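Local coordinates for protein alpha-L-rhamnosidase (PDB 3W5M) that hydrolyses terminal non-reducing alpha-L-rhamnose residues from rhamnosides such as citrus flavonoids and gum arabic, at residues F600-N605 against E924-N929; V944-P949 against A1012-A1017; R957-S962 against P966-W971. All coordinates share one frame; numbering follows the deposited sequence.

Interaction 1: F600-N605 against E924-N929; sequences FEFETN and EWMYAN
With CG swung anti to the backbone N in each, the phenylalanines F600 and F602 reach from strand 600-604 to helix 924-929, where Y927 has its CG anti to its own carbonyl carbon (chi1 -52°), which brings its ring against both, a face to F600 and an edge to F602. The two Y927 pairings differ in kind. F600 covers one face of the tyrosine, the planes inclined at 35° and the centroids 4.4 Å apart, and its closest touch is F600 CE1 to Y927 CD1 at 3.4 Å; F600 CZ also rests on Y927 CB at 3.5 Å. F602 instead receives the tyrosine edge over its own face in a T-shaped pair, planes at 73°, with F602 CG 4.2 Å from Y927 CE1. One ring thus uses a face for one neighbour and an edge for the other.

M926 completes the set. Its chain bends at chi3, which carries the methyl group to the F602 ring, M926 CE lying 3.9 Å from F602 CE2, while the sulfur takes an oblique Met-aromatic position. All four side chains are buried, and the polar end of the tyrosine is satisfied there, its OH hydrogen-bonded to H613 of helix 607-622. Y653 of helix 641-654 adds a further ring against both F600 and Y927. The strand and helix cross steeply, and the four side chains meet between them: an aromatic cluster at the junction of the (alpha/alpha)6-barrel helices of this family 78 glycosidase with the edge strand of the C-terminal beta-sandwich.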
loop_
_atom_site.group_PDB
_atom_site.type_symbol
_atom_site.label_atom_id
_atom_site.label_comp_id
_atom_site.label_asym_id
_atom_site.label_seq_id
_atom_site.Cartn_x
_atom_site.Cartn_y
_atom_site.Cartn_z
ATOM N N PHE A 600 17.509 -6.684 -5.747
ATOM C CA PHE A 600 17.874 -8.008 -6.250
ATOM C C PHE A 600 17.757 -8.121 -7.753
ATOM O O PHE A 600 16.645 -8.083 -8.299
ATOM C CB PHE A 600 17.040 -9.121 -5.584
ATOM C CG PHE A 600 17.726 -10.473 -5.593
ATOM C CD1 PHE A 600 17.628 -11.325 -6.691
ATOM C CD2 PHE A 600 18.494 -10.889 -4.495
ATOM C CE1 PHE A 600 18.273 -12.559 -6.692
ATOM C CE2 PHE A 600 19.129 -12.121 -4.502
ATOM C CZ PHE A 600 19.017 -12.952 -5.601
ATOM N N GLU A 601 18.902 -8.270 -8.415
ATOM C CA GLU A 601 18.933 -8.523 -9.864
ATOM C C GLU A 601 19.076 -10.024 -10.069
ATOM O O GLU A 601 19.959 -10.634 -9.479
ATOM C CB GLU A 601 20.124 -7.832 -10.506
ATOM C CG GLU A 601 20.305 -6.377 -10.130
ATOM C CD GLU A 601 20.029 -5.457 -11.291
ATOM O OE1 GLU A 601 20.033 -5.960 -12.438
ATOM O OE2 GLU A 601 19.814 -4.240 -11.061
ATOM N N PHE A 602 18.223 -10.606 -10.906
ATOM C CA PHE A 602 18.170 -12.053 -11.083
ATOM C C PHE A 602 17.941 -12.334 -12.556
ATOM O O PHE A 602 17.011 -11.775 -13.151
ATOM C CB PHE A 602 17.023 -12.607 -10.245
ATOM C CG PHE A 602 16.796 -14.095 -10.377
ATOM C CD1 PHE A 602 17.654 -15.007 -9.784
ATOM C CD2 PHE A 602 15.679 -14.574 -11.050
ATOM C CE1 PHE A 602 17.414 -16.386 -9.880
ATOM C CE2 PHE A 602 15.428 -15.936 -11.157
ATOM C CZ PHE A 602 16.297 -16.846 -10.563
ATOM N N GLU A 603 18.780 -13.206 -13.137
ATOM C CA GLU A 603 18.632 -13.597 -14.538
ATOM C C GLU A 603 19.133 -15.017 -14.741
ATOM O O GLU A 603 20.210 -15.374 -14.262
ATOM C CB GLU A 603 19.386 -12.629 -15.445
ATOM C CG GLU A 603 19.191 -12.893 -16.930
ATOM C CD GLU A 603 20.034 -11.980 -17.797
ATOM O OE1 GLU A 603 20.865 -11.207 -17.250
ATOM O OE2 GLU A 603 19.862 -12.039 -19.036
ATOM N N THR A 604 18.332 -15.816 -15.437
ATOM C CA THR A 604 18.685 -17.203 -15.775
ATOM C C THR A 604 18.637 -17.362 -17.297
ATOM O O THR A 604 18.231 -16.430 -18.013
ATOM C CB THR A 604 17.719 -18.228 -15.150
ATOM O OG1 THR A 604 16.464 -18.214 -15.853
ATOM C CG2 THR A 604 17.477 -17.972 -13.657
ATOM N N ASN A 605 19.064 -18.534 -17.781
ATOM C CA ASN A 605 18.892 -18.922 -19.186
ATOM C C ASN A 605 17.439 -19.221 -19.600
ATOM O O ASN A 605 17.173 -19.384 -20.796
ATOM C CB ASN A 605 19.752 -20.161 -19.494
ATOM C CG ASN A 605 19.320 -21.379 -18.693
ATOM O OD1 ASN A 605 19.547 -21.452 -17.482
ATOM N ND2 ASN A 605 18.689 -22.346 -19.363
ATOM N N GLU A 924 11.749 -16.339 -2.894
ATOM C CA GLU A 924 12.856 -16.570 -1.958
ATOM C C GLU A 924 13.552 -17.895 -2.229
ATOM O O GLU A 924 14.743 -17.990 -2.031
ATOM C CB GLU A 924 12.405 -16.521 -0.502
ATOM C CG GLU A 924 11.443 -17.616 -0.082
ATOM C CD GLU A 924 11.182 -17.625 1.409
ATOM O OE1 GLU A 924 12.162 -17.801 2.177
ATOM O OE2 GLU A 924 10.004 -17.463 1.819
ATOM N N TRP A 925 12.803 -18.901 -2.685
ATOM C CA TRP A 925 13.417 -20.180 -3.062
ATOM C C TRP A 925 14.343 -20.022 -4.269
ATOM O O TRP A 925 15.450 -20.551 -4.293
ATOM C CB TRP A 925 12.364 -21.269 -3.292
ATOM C CG TRP A 925 13.007 -22.617 -3.591
ATOM C CD1 TRP A 925 13.307 -23.614 -2.679
ATOM C CD2 TRP A 925 13.457 -23.096 -4.877
ATOM N NE1 TRP A 925 13.904 -24.686 -3.338
ATOM C CE2 TRP A 925 14.011 -24.390 -4.675
ATOM C CE3 TRP A 925 13.431 -22.566 -6.184
ATOM C CZ2 TRP A 925 14.538 -25.155 -5.727
ATOM C CZ3 TRP A 925 13.958 -23.328 -7.231
ATOM C CH2 TRP A 925 14.501 -24.610 -6.994
ATOM N N MET A 926 13.915 -19.253 -5.267
ATOM C CA MET A 926 14.756 -19.004 -6.396
ATOM C C MET A 926 16.036 -18.262 -6.004
ATOM O O MET A 926 17.112 -18.565 -6.524
ATOM C CB MET A 926 13.997 -18.200 -7.465
ATOM C CG MET A 926 12.794 -18.904 -8.058
ATOM S SD MET A 926 12.434 -18.330 -9.742
ATOM C CE MET A 926 12.011 -16.626 -9.360
ATOM N N TYR A 927 15.924 -17.274 -5.115
ATOM C CA TYR A 927 17.058 -16.409 -4.837
ATOM C C TYR A 927 18.070 -17.195 -4.017
ATOM O O TYR A 927 19.263 -17.098 -4.276
ATOM C CB TYR A 927 16.618 -15.088 -4.145
ATOM C CG TYR A 927 15.507 -14.379 -4.897
ATOM C CD1 TYR A 927 15.435 -14.429 -6.300
ATOM C CD2 TYR A 927 14.510 -13.693 -4.219
ATOM C CE1 TYR A 927 14.405 -13.797 -6.993
ATOM C CE2 TYR A 927 13.464 -13.077 -4.910
ATOM C CZ TYR A 927 13.435 -13.115 -6.296
ATOM O OH TYR A 927 12.393 -12.485 -6.966
ATOM N N ALA A 928 17.563 -18.026 -3.103
ATOM C CA ALA A 928 18.407 -18.843 -2.218
ATOM C C ALA A 928 19.054 -20.033 -2.934
ATOM O O ALA A 928 20.188 -20.385 -2.629
ATOM C CB ALA A 928 17.623 -19.302 -0.996
ATOM N N ASN A 929 18.365 -20.596 -3.929
ATOM C CA ASN A 929 18.778 -21.885 -4.536
ATOM C C ASN A 929 19.224 -21.844 -5.985
ATOM O O ASN A 929 20.122 -22.600 -6.385
ATOM C CB ASN A 929 17.670 -22.899 -4.367
ATOM C CG ASN A 929 17.309 -23.121 -2.919
ATOM O OD1 ASN A 929 16.251 -22.702 -2.462
ATOM N ND2 ASN A 929 18.192 -23.773 -2.180
#

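Interaction 2: V944-P949 against A1012-A1017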
loop_
_atom_site.group_PDB
_atom_site.type_symbol
_atom_site.label_atom_id
_atom_site.label_comp_id
_atom_site.label_asym_id
_atom_site.label_seq_id
_atom_site.Cartn_x
_atom_site.Cartn_y
_atom_site.Cartn_z
ATOM N N VAL A 944 25.558 -17.859 2.751
ATOM C CA VAL A 944 25.660 -19.220 2.213
ATOM C C VAL A 944 25.414 -19.158 0.708
ATOM O O VAL A 944 24.344 -18.708 0.256
ATOM C CB VAL A 944 24.666 -20.193 2.867
ATOM C CG1 VAL A 944 24.799 -21.578 2.249
ATOM C CG2 VAL A 944 24.850 -20.255 4.375
ATOM N N ILE A 945 26.430 -19.558 -0.055
ATOM C CA ILE A 945 26.383 -19.606 -1.507
ATOM C C ILE A 945 26.287 -21.056 -1.955
ATOM O O ILE A 945 27.302 -21.770 -2.073
ATOM C CB ILE A 945 27.576 -18.862 -2.130
ATOM C CG1 ILE A 945 27.532 -17.395 -1.655
ATOM C CG2 ILE A 945 27.577 -19.005 -3.637
ATOM C CD1 ILE A 945 28.668 -16.515 -2.122
ATOM N N ARG A 946 25.053 -21.474 -2.210
ATOM C CA ARG A 946 24.747 -22.869 -2.507
ATOM C C ARG A 946 23.780 -22.962 -3.710
ATOM O O ARG A 946 22.600 -23.281 -3.532
ATOM C CB ARG A 946 24.191 -23.549 -1.254
ATOM C CG ARG A 946 24.016 -25.049 -1.412
ATOM C CD ARG A 946 23.608 -25.744 -0.129
ATOM N NE ARG A 946 23.679 -27.183 -0.357
ATOM C CZ ARG A 946 23.458 -28.125 0.553
ATOM N NH1 ARG A 946 23.128 -27.804 1.800
ATOM N NH2 ARG A 946 23.564 -29.401 0.195
ATOM N N PRO A 947 24.278 -22.634 -4.923
ATOM C CA PRO A 947 23.471 -22.817 -6.127
ATOM C C PRO A 947 23.239 -24.310 -6.348
ATOM O O PRO A 947 24.182 -25.109 -6.228
ATOM C CB PRO A 947 24.350 -22.239 -7.241
ATOM C CG PRO A 947 25.746 -22.247 -6.697
ATOM C CD PRO A 947 25.577 -22.003 -5.233
ATOM N N ARG A 948 21.993 -24.682 -6.631
ATOM C CA ARG A 948 21.673 -26.059 -6.927
ATOM C C ARG A 948 21.093 -26.167 -8.330
ATOM O O ARG A 948 19.873 -26.101 -8.483
ATOM C CB ARG A 948 20.675 -26.594 -5.904
ATOM C CG ARG A 948 21.126 -26.502 -4.458
ATOM C CD ARG A 948 19.911 -26.523 -3.572
ATOM N NE ARG A 948 20.187 -26.777 -2.157
ATOM C CZ ARG A 948 20.290 -27.989 -1.621
ATOM N NH1 ARG A 948 20.186 -29.065 -2.386
ATOM N NH2 ARG A 948 20.496 -28.128 -0.323
ATOM N N PRO A 949 21.954 -26.353 -9.352
ATOM C CA PRO A 949 21.479 -26.534 -10.726
ATOM C C PRO A 949 20.499 -27.697 -10.799
ATOM O O PRO A 949 20.538 -28.601 -9.952
ATOM C CB PRO A 949 22.757 -26.859 -11.507
ATOM C CG PRO A 949 23.871 -26.345 -10.658
ATOM C CD PRO A 949 23.406 -26.586 -9.258
ATOM N N ALA A 1012 33.585 -32.434 2.115
ATOM C CA ALA A 1012 32.623 -32.902 1.123
ATOM C C ALA A 1012 31.292 -33.213 1.818
ATOM O O ALA A 1012 31.260 -33.795 2.908
ATOM C CB ALA A 1012 33.155 -34.121 0.386
ATOM N N GLU A 1013 30.202 -32.775 1.196
ATOM C CA GLU A 1013 28.848 -33.057 1.665
ATOM C C GLU A 1013 27.886 -32.968 0.473
ATOM O O GLU A 1013 28.104 -32.160 -0.452
ATOM C CB GLU A 1013 28.435 -32.091 2.792
ATOM C CG GLU A 1013 27.279 -32.590 3.648
ATOM C CD GLU A 1013 26.839 -31.614 4.735
ATOM O OE1 GLU A 1013 27.665 -30.803 5.218
ATOM O OE2 GLU A 1013 25.649 -31.670 5.121
ATOM N N ASP A 1014 26.854 -33.819 0.498
ATOM C CA ASP A 1014 25.797 -33.876 -0.532
ATOM C C ASP A 1014 26.280 -33.588 -1.962
ATOM O O ASP A 1014 25.638 -32.833 -2.698
ATOM C CB ASP A 1014 24.618 -32.943 -0.188
ATOM C CG ASP A 1014 24.200 -33.010 1.278
ATOM O OD1 ASP A 1014 24.477 -34.024 1.957
ATOM O OD2 ASP A 1014 23.582 -32.032 1.752
ATOM N N GLY A 1015 27.414 -34.178 -2.340
ATOM C CA GLY A 1015 27.909 -34.103 -3.716
ATOM C C GLY A 1015 28.655 -32.829 -4.069
ATOM O O GLY A 1015 28.917 -32.557 -5.248
ATOM N N CYS A 1016 28.995 -32.038 -3.052
ATOM C CA CYS A 1016 29.767 -30.818 -3.266
ATOM C C CYS A 1016 30.953 -30.630 -2.320
ATOM O O CYS A 1016 30.955 -31.104 -1.180
ATOM C CB CYS A 1016 28.888 -29.547 -3.286
ATOM S SG CYS A 1016 27.155 -29.677 -2.806
ATOM N N ALA A 1017 31.967 -29.947 -2.835
ATOM C CA ALA A 1017 33.030 -29.389 -2.020
ATOM C C ALA A 1017 32.465 -28.163 -1.297
ATOM O O ALA A 1017 31.781 -27.336 -1.912
ATOM C CB ALA A 1017 34.208 -28.993 -2.898
#
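A beta-hairpin turn at the rim of the C-terminal beta-sandwich provides the acid of this surface salt bridge: D1014 stands in the type I' turn from E1013 to C1016, and R946 reaches it from the loop that follows strand 942-945. The bridge runs through a single pair of atoms, R946 NH2 donating to D1014 OD2 over 3.1 Å with an N-H...O angle of 157°. The acid oxygen lies at the edge of the guanidinium, only 7° out of its plane, and accepts through its anti lone pair, on the side away from OD1. Guanidinium and carboxylate planes are 24° apart and therefore nearly coplanar, yet only one nitrogen and one oxygen engage, not a two-pronged pairing. R946 is fully extended to cover the gap between backbones whose nearest CA atoms, those of R946 and C1016, remain 9.4 Å apart.

Strands 1008-1013 and 1016-1021 form the hairpin, closed by the backbone pair E1013 N to C1016 O at 3.0 Å and C1016 N to E1013 O at 2.8 Å. Left-handed backbone conformations at D1014 and G1015 suit this tight turn, the second being one that glycine adopts readily. D1014, at the first corner of the turn, points its side chain toward R946, and D1014 CB lies 3.7 Å from R946 NH2.

Around this pair, W993 of strand 989-995 makes a cation-pi contact with R946. R948 brings its NH2 over the centre of one face of the R946 guanidinium, 3.1 Å above the plane. Its charge stays apart from the acid, R948 NH2 being 5.4 Å from D1014 OD2, though the carboxylate is likely to ease the meeting of the two arginines.

Interaction 3: R957-S962 against P966-W971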
loop_
_atom_site.group_PDB
_atom_site.type_symbol
_atom_site.label_atom_id
_atom_site.label_comp_id
_atom_site.label_asym_id
_atom_site.label_seq_id
_atom_site.Cartn_x
_atom_site.Cartn_y
_atom_site.Cartn_z
ATOM N N ARG A 957 22.717 -15.597 -12.917
ATOM C CA ARG A 957 23.523 -14.507 -12.401
ATOM C C ARG A 957 22.613 -13.643 -11.523
ATOM O O ARG A 957 21.440 -13.473 -11.829
ATOM C CB ARG A 957 24.158 -13.715 -13.549
ATOM C CG ARG A 957 23.544 -12.365 -13.831
ATOM C CD ARG A 957 23.811 -11.902 -15.255
ATOM N NE ARG A 957 23.697 -10.445 -15.389
ATOM C CZ ARG A 957 22.649 -9.707 -15.005
ATOM N NH1 ARG A 957 21.585 -10.258 -14.428
ATOM N NH2 ARG A 957 22.675 -8.392 -15.185
ATOM N N ALA A 958 23.151 -13.153 -10.410
ATOM C CA ALA A 958 22.362 -12.365 -9.455
ATOM C C ALA A 958 23.243 -11.357 -8.736
ATOM O O ALA A 958 24.448 -11.583 -8.551
ATOM C CB ALA A 958 21.700 -13.277 -8.438
ATOM N N THR A 959 22.651 -10.237 -8.324
ATOM C CA THR A 959 23.315 -9.335 -7.385
ATOM C C THR A 959 22.289 -8.897 -6.336
ATOM O O THR A 959 21.203 -8.405 -6.687
ATOM C CB THR A 959 23.885 -8.091 -8.090
ATOM O OG1 THR A 959 24.836 -8.488 -9.090
ATOM C CG2 THR A 959 24.577 -7.155 -7.072
ATOM N N PHE A 960 22.624 -9.105 -5.066
ATOM C CA PHE A 960 21.800 -8.684 -3.950
ATOM C C PHE A 960 22.472 -7.486 -3.283
ATOM O O PHE A 960 23.632 -7.571 -2.898
ATOM C CB PHE A 960 21.637 -9.834 -2.964
ATOM C CG PHE A 960 20.957 -9.459 -1.689
ATOM C CD1 PHE A 960 19.700 -8.838 -1.687
ATOM C CD2 PHE A 960 21.566 -9.741 -0.470
ATOM C CE1 PHE A 960 19.081 -8.513 -0.499
ATOM C CE2 PHE A 960 20.958 -9.395 0.723
ATOM C CZ PHE A 960 19.720 -8.773 0.711
ATOM N N ALA A 961 21.747 -6.367 -3.159
ATOM C CA ALA A 961 22.289 -5.164 -2.522
ATOM C C ALA A 961 22.113 -5.300 -1.005
ATOM O O ALA A 961 21.136 -4.790 -0.424
ATOM C CB ALA A 961 21.561 -3.923 -3.027
ATOM N N SER A 962 23.025 -6.014 -0.350
ATOM C CA SER A 962 22.919 -6.187 1.097
ATOM C C SER A 962 23.340 -4.904 1.815
ATOM O O SER A 962 23.954 -4.017 1.206
ATOM C CB SER A 962 23.767 -7.381 1.579
ATOM O OG SER A 962 25.104 -6.986 1.790
ATOM N N PRO A 966 27.300 -5.087 -2.178
ATOM C CA PRO A 966 26.780 -6.102 -3.112
ATOM C C PRO A 966 27.283 -7.533 -2.850
ATOM O O PRO A 966 28.468 -7.758 -2.573
ATOM C CB PRO A 966 27.205 -5.576 -4.494
ATOM C CG PRO A 966 28.376 -4.690 -4.228
ATOM C CD PRO A 966 28.234 -4.146 -2.826
ATOM N N VAL A 967 26.349 -8.472 -2.896
ATOM C CA VAL A 967 26.652 -9.887 -2.861
ATOM C C VAL A 967 26.246 -10.415 -4.235
ATOM O O VAL A 967 25.067 -10.406 -4.572
ATOM C CB VAL A 967 25.897 -10.600 -1.738
ATOM C CG1 VAL A 967 26.145 -12.107 -1.795
ATOM C CG2 VAL A 967 26.365 -10.043 -0.397
ATOM N N SER A 968 27.225 -10.834 -5.041
ATOM C CA SER A 968 26.939 -11.287 -6.405
ATOM C C SER A 968 27.327 -12.733 -6.654
ATOM O O SER A 968 28.263 -13.246 -6.037
ATOM C CB SER A 968 27.631 -10.394 -7.423
ATOM O OG SER A 968 27.252 -9.049 -7.181
ATOM N N THR A 969 26.577 -13.381 -7.547
ATOM C CA THR A 969 26.876 -14.737 -8.011
ATOM C C THR A 969 26.688 -14.823 -9.524
ATOM O O THR A 969 25.897 -14.084 -10.104
ATOM C CB THR A 969 25.997 -15.836 -7.368
ATOM O OG1 THR A 969 24.610 -15.592 -7.660
ATOM C CG2 THR A 969 26.207 -15.924 -5.866
ATOM N N ARG A 970 27.456 -15.711 -10.156
ATOM C CA ARG A 970 27.296 -16.017 -11.563
ATOM C C ARG A 970 27.828 -17.423 -11.757
ATOM O O ARG A 970 29.003 -17.679 -11.484
ATOM C CB ARG A 970 28.077 -15.050 -12.430
ATOM C CG ARG A 970 27.886 -15.331 -13.911
ATOM C CD ARG A 970 28.407 -14.186 -14.752
ATOM N NE ARG A 970 28.778 -14.636 -16.090
ATOM C CZ ARG A 970 29.681 -14.034 -16.864
ATOM N NH1 ARG A 970 30.323 -12.946 -16.441
ATOM N NH2 ARG A 970 29.953 -14.526 -18.065
ATOM N N TRP A 971 26.968 -18.327 -12.201
ATOM C CA TRP A 971 27.398 -19.695 -12.459
ATOM C C TRP A 971 26.895 -20.214 -13.798
ATOM O O TRP A 971 25.870 -19.754 -14.319
ATOM C CB TRP A 971 27.016 -20.640 -11.316
ATOM C CG TRP A 971 25.549 -20.808 -11.034
ATOM C CD1 TRP A 971 24.815 -20.133 -10.096
ATOM C CD2 TRP A 971 24.651 -21.741 -11.648
ATOM N NE1 TRP A 971 23.512 -20.575 -10.101
ATOM C CE2 TRP A 971 23.386 -21.567 -11.039
ATOM C CE3 TRP A 971 24.789 -22.710 -12.659
ATOM C CZ2 TRP A 971 22.258 -22.315 -11.416
ATOM C CZ3 TRP A 971 23.661 -23.459 -13.027
ATOM C CH2 TRP A 971 22.418 -23.247 -12.408
#
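Strands 957-962 and 966-971 run antiparallel at 170°, their axes 4.6 Å apart, with A958-T969 and F960-V967 as hydrogen-bonded pairs and R957-R970, T959-S968 and A961-P966 as non-hydrogen-bonded ones. The F960 N to V967 O bond, 2.8 Å long, is almost straight at 178°, and its return, V967 N to F960 O, is 2.9 Å.

On one face T959 and S968 meet through their hydroxyls, T959 OG1 to S968 OG at 3.1 Å, either able to donate. In T959, chi1 of -59° sets OG1 against S968 and turns the methyl toward the proline, T959 CG2 to P966 CB being 4.0 Å. The hairpin formed here, strand 955-962 turning into 965-974, belongs to the C-terminal beta-sandwich. Replacing T959 with an alanine would probably leave the S968 hydroxyl without its cross-strand mate and open a gap beside the P966 ring.

The face that carries A958, F960, V967 and T969 is buried. T969 OG1 lies 3.8 Å from A958 CB and is hydrogen-bonded to A931 O. At the end of its strand, S962 OG touches V967 CG2 at 4.0 Å and bonds to G965 O. The R957 side chain leads away from R970 to a salt bridge with E603 of strand 600-604.

Interactions 1 and 3 share a sheet, with centres about 9 Å apart: strand 600-604 lies beside strand 955-962, joined by E601 N to T959 O at 2.9 Å and by the salt bridge E603 OE1 to R957 NH1 at 3.1 Å. On the buried face F600 CD2 packs 3.7 Å from F960 CB, which carries the aromatic cluster on into the hairpin. Interaction 2 lies farther out, its centre about 16 Å from that of interaction 1, and joins it through a probable hydrogen bond, N929 O to R948 N at 2.8 Å. W971 ties it to interaction 3, with P947 CB 3.4 Å from W971 NE1. All three lie away from the rhamnose- and calcium-binding sites.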